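Local coordinates for protein structure-specific endonuclease subunit SLX1 (Candida glabrata, PDB 4XLG) that probably acts as the catalytic subunit of the SLX1-SLX4 endonuclease, nicking branched DNA near its junctions during repair and recombination, at residues G68-S71 / R72-L76; V161-S164 / Q165-T169. The protein carries 1 engineered substitution. All blocks are in the same frame, centred on the assembly; numbering follows the deposited sequence.

How the interactions relate
Interaction 1 (68-71 with 72-76) comes first along the chain and interaction 2 (161-164 with 165-169) follows it, both local: a helix start in the GIY-YIG nuclease domain and a turn that bends a strand. Both are connected to the mixed five-stranded sheet. Interaction 1 sits where strand 60-67 of that sheet gives way to helix 72-84, its centre about 9 Å in space from the centre of the chain; interaction 2 lies on strand 160-168, the outermost strand within the chain on one side. Their centres are 24 Å apart and their nearest atoms about 10 Å apart, without touching. Interaction 1 is largely buried, interaction 2 a surface contact.

Interaction 1: residues G68-S71 / R72-L76; sequences GFPS and RIAAL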
loop_
_atom_site.group_PDB
_atom_site.type_symbol
_atom_site.label_atom_id
_atom_site.label_comp_id
_atom_site.label_asym_id
_atom_site.label_seq_id
_atom_site.Cartn_x
_atom_site.Cartn_y
_atom_site.Cartn_z
ATOM N N GLY B 68 4.178 -0.281 0.297
ATOM C CA GLY B 68 3.177 -0.256 1.385
ATOM C C GLY B 68 1.807 -0.729 0.913
ATOM O O GLY B 68 0.817 -0.570 1.646
ATOM N N PHE B 69 1.716 -1.298 -0.302
ATOM C CA PHE B 69 0.416 -1.730 -0.830
ATOM C C PHE B 69 -0.191 -2.872 -0.026
ATOM O O PHE B 69 0.529 -3.758 0.411
ATOM C CB PHE B 69 0.553 -2.168 -2.286
ATOM C CG PHE B 69 0.806 -0.994 -3.214
ATOM C CD1 PHE B 69 -0.264 -0.198 -3.605
ATOM C CD2 PHE B 69 2.092 -0.657 -3.615
ATOM C CE1 PHE B 69 -0.078 0.923 -4.422
ATOM C CE2 PHE B 69 2.294 0.455 -4.444
ATOM C CZ PHE B 69 1.202 1.247 -4.861
ATOM N N PRO B 70 -1.512 -2.830 0.167
ATOM C CA PRO B 70 -2.148 -3.842 1.013
ATOM C C PRO B 70 -2.287 -5.180 0.279
ATOM O O PRO B 70 -2.662 -6.175 0.899
ATOM C CB PRO B 70 -3.533 -3.237 1.325
ATOM C CG PRO B 70 -3.795 -2.211 0.190
ATOM C CD PRO B 70 -2.386 -1.667 -0.103
ATOM N N SER B 71 -2.083 -5.189 -1.039
ATOM C CA SER B 71 -2.219 -6.441 -1.806
ATOM C C SER B 71 -1.478 -6.278 -3.092
ATOM O O SER B 71 -1.265 -5.161 -3.555
ATOM C CB SER B 71 -3.693 -6.797 -2.127
ATOM O OG SER B 71 -4.334 -5.725 -2.859
ATOM N N ARG B 72 -1.182 -7.402 -3.717
ATOM C CA ARG B 72 -0.640 -7.373 -5.098
ATOM C C ARG B 72 -1.683 -6.702 -6.015
ATOM O O ARG B 72 -1.332 -5.948 -6.901
ATOM C CB ARG B 72 -0.378 -8.827 -5.568
ATOM C CG ARG B 72 0.036 -8.985 -7.048
ATOM C CD ARG B 72 0.079 -10.492 -7.404
ATOM N NE ARG B 72 -0.162 -10.621 -8.830
ATOM C CZ ARG B 72 -1.309 -11.002 -9.378
ATOM N NH1 ARG B 72 -2.333 -11.402 -8.619
ATOM N NH2 ARG B 72 -1.400 -11.029 -10.703
ATOM N N ILE B 73 -2.960 -7.011 -5.786
ATOM C CA ILE B 73 -4.003 -6.419 -6.636
ATOM C C ILE B 73 -3.906 -4.891 -6.587
ATOM O O ILE B 73 -3.995 -4.211 -7.610
ATOM C CB ILE B 73 -5.439 -6.836 -6.185
ATOM C CG1 ILE B 73 -5.624 -8.347 -6.329
ATOM C CG2 ILE B 73 -6.504 -6.072 -7.000
ATOM C CD1 ILE B 73 -5.280 -8.841 -7.724
ATOM N N ALA B 74 -3.838 -4.347 -5.378
ATOM C CA ALA B 74 -3.740 -2.869 -5.239
ATOM C C ALA B 74 -2.510 -2.292 -5.907
ATOM O O ALA B 74 -2.578 -1.213 -6.508
ATOM C CB ALA B 74 -3.746 -2.457 -3.737
ATOM N N ALA B 75 -1.359 -2.968 -5.779
ATOM C CA ALA B 75 -0.130 -2.490 -6.442
ATOM C C ALA B 75 -0.337 -2.468 -7.953
ATOM O O ALA B 75 0.108 -1.573 -8.650
ATOM C CB ALA B 75 1.073 -3.420 -6.093
ATOM N N LEU B 76 -0.960 -3.522 -8.478
ATOM C CA LEU B 76 -1.181 -3.567 -9.945
ATOM C C LEU B 76 -2.146 -2.467 -10.387
ATOM O O LEU B 76 -2.019 -1.883 -11.465
ATOM C CB LEU B 76 -1.777 -4.934 -10.352
ATOM C CG LEU B 76 -0.757 -6.079 -10.260
ATOM C CD1 LEU B 76 -1.427 -7.478 -10.360
ATOM C CD2 LEU B 76 0.322 -5.879 -11.325
#
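With its chi1 of 57°, Ser71 sets OG between its own backbone N and carbonyl carbon, a position from which the hydroxyl oxygen faces the incoming amide of Ala74; Phe69, with CG anti to its carbonyl carbon, lays its ring against Ala75. Ser71 thereby caps the N-terminus of helix 72-84, in the strand-to-helix connection of the GIY-YIG domain, and Phe69 packs against the first turn. Ser71 is the N-cap residue. Its OG accepts from Ala74 N at 2.9 Å, and the bond is nearly straight, 163° at the hydrogen. The same residue's carbonyl starts the helical bonding, since Ser71 O takes Ala75 N at 3.1 Å. Two consecutive amides of the first turn are thus both satisfied by one residue, through its side chain and its backbone. Ala74 CB, pointing back at the loop, rests against the hydroxyl that caps its own N, 3.4 Å from Ser71 OG, and also meets the ring of Pro70, which approaches through CG and CD.

The aromatic packing lies one residue further along. Phe69 receives Ala75 CA over one face of its ring, a CH-pi contact in which the carbon lies 16° off the ring normal, while the Ala75 methyl touches CG and CD2. Beyond the two segments, Phe69 stands edge-to-face with Phe78 on the same helix and touches Leu128. Pro70 packs on an aromatic side chain of another protein chain in the assembly, and Ser71 on an apolar side chain of that other chain. Ala75 CA approaches the Phe69 ring off-centre, 3.6 Å from CD1.

Interaction 2: residues V161-S164 / Q165-T169; sequences VSLS and QDALT
A type II beta turn from Ser164 to Ala167 bends strand 160-168 round a corner, so the pieces before and after it no longer run on in one line. It closes through a single backbone bond: Ala167 N donates to Ser164 O at 3.1 Å. The bond is bent, 143° at the hydrogen, and the donor stands above the carbonyl plane, 62° out of it, and so does not meet a lone pair. At the corners, Gln165 has extended backbone angles and Asp166 a left-handed conformation with positive phi, the combination that defines the type II class.

Two contacts of the Ala167 methyl accompany this bond. The methyl turns in toward the first half of the turn, where Ala167 CB lies 3.4 Å from Ser164 O, the oxygen that its own N reaches. It is also met by Leu163, whose CG, anti to the backbone N (chi1 173°), carries CD1 to within 3.7 Å of Ala167 CB. This branch comes from the strand side, ahead of the turn. Leu163 also touches Gln135 and Glu138 of helix 135-143 and Phe132 of strand 129-132.

The polar end of Ser164 is used elsewhere: its OG is hydrogen-bonded to His131 NE2, while Ser162 OG bonds His131 ND1, so one imidazole is held from both of its nitrogens by two serines of the same strand. Past the corner, Leu168 packs on Val182 and Lys185 of the long helix 176-213 and pairs through its backbone with Phe133 and Gln135. The whole is a tight turn forming a corner in the outermost strand of the mixed sheet, where residues 161-164 and the short piece after the turn take different directions.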
loop_
_atom_site.group_PDB
_atom_site.type_symbol
_atom_site.label_atom_id
_atom_site.label_comp_id
_atom_site.label_asym_id
_atom_site.label_seq_id
_atom_site.Cartn_x
_atom_site.Cartn_y
_atom_site.Cartn_z
ATOM N N VAL B 161 7.157 10.309 2.418
ATOM C CA VAL B 161 8.204 10.455 1.372
ATOM C C VAL B 161 9.566 10.240 2.013
ATOM O O VAL B 161 9.844 10.819 3.086
ATOM C CB VAL B 161 8.154 11.854 0.667
ATOM C CG1 VAL B 161 9.172 11.859 -0.486
ATOM C CG2 VAL B 161 6.764 12.056 0.103
ATOM N N SER B 162 10.415 9.418 1.389
ATOM C CA SER B 162 11.735 9.187 1.956
ATOM C C SER B 162 12.776 9.224 0.840
ATOM O O SER B 162 12.443 9.111 -0.346
ATOM C CB SER B 162 11.792 7.860 2.740
ATOM O OG SER B 162 11.310 6.776 1.955
ATOM N N LEU B 163 14.029 9.390 1.261
ATOM C CA LEU B 163 15.154 9.512 0.315
ATOM C C LEU B 163 16.302 8.690 0.867
ATOM O O LEU B 163 16.639 8.810 2.070
ATOM C CB LEU B 163 15.581 10.989 0.152
ATOM C CG LEU B 163 16.856 11.217 -0.687
ATOM C CD1 LEU B 163 16.578 10.955 -2.165
ATOM C CD2 LEU B 163 17.354 12.701 -0.479
ATOM N N SER B 164 16.882 7.844 0.026
ATOM C CA SER B 164 17.974 6.988 0.486
ATOM C C SER B 164 19.116 7.771 1.087
ATOM O O SER B 164 19.508 8.792 0.553
ATOM C CB SER B 164 18.530 6.164 -0.676
ATOM O OG SER B 164 17.736 5.032 -0.934
ATOM N N GLN B 165 19.654 7.275 2.189
ATOM C CA GLN B 165 20.952 7.763 2.623
ATOM C C GLN B 165 21.920 7.454 1.470
ATOM O O GLN B 165 21.879 6.350 0.896
ATOM C CB GLN B 165 21.379 7.071 3.913
ATOM C CG GLN B 165 22.750 7.491 4.390
ATOM C CD GLN B 165 22.902 7.197 5.861
ATOM O OE1 GLN B 165 22.647 6.073 6.302
ATOM N NE2 GLN B 165 23.262 8.214 6.644
ATOM N N ASP B 166 22.780 8.402 1.126
ATOM C CA ASP B 166 23.723 8.212 0.004
ATOM C C ASP B 166 23.026 8.002 -1.354
ATOM O O ASP B 166 23.571 7.361 -2.244
ATOM C CB ASP B 166 24.658 7.022 0.265
ATOM C CG ASP B 166 25.437 7.161 1.553
ATOM O OD1 ASP B 166 25.869 8.291 1.903
ATOM O OD2 ASP B 166 25.587 6.111 2.217
ATOM N N ALA B 167 21.818 8.545 -1.506
ATOM C CA ALA B 167 21.137 8.584 -2.815
ATOM C C ALA B 167 22.073 9.140 -3.882
ATOM O O ALA B 167 22.881 10.068 -3.617
ATOM C CB ALA B 167 19.864 9.462 -2.743
ATOM N N LEU B 168 21.963 8.601 -5.083
ATOM C CA LEU B 168 22.714 9.150 -6.214
ATOM C C LEU B 168 22.203 10.549 -6.573
ATOM O O LEU B 168 21.080 10.913 -6.296
ATOM C CB LEU B 168 22.601 8.225 -7.434
ATOM C CG LEU B 168 23.201 6.848 -7.135
ATOM C CD1 LEU B 168 23.349 6.064 -8.428
ATOM C CD2 LEU B 168 24.556 7.005 -6.323
ATOM N N THR B 169 23.036 11.316 -7.246
ATOM C CA THR B 169 22.622 12.637 -7.670
ATOM C C THR B 169 22.707 12.748 -9.194
ATOM O O THR B 169 22.031 12.002 -9.904
ATOM C CB THR B 169 23.468 13.728 -6.968
ATOM O OG1 THR B 169 24.872 13.488 -7.170
ATOM C CG2 THR B 169 23.166 13.700 -5.447
#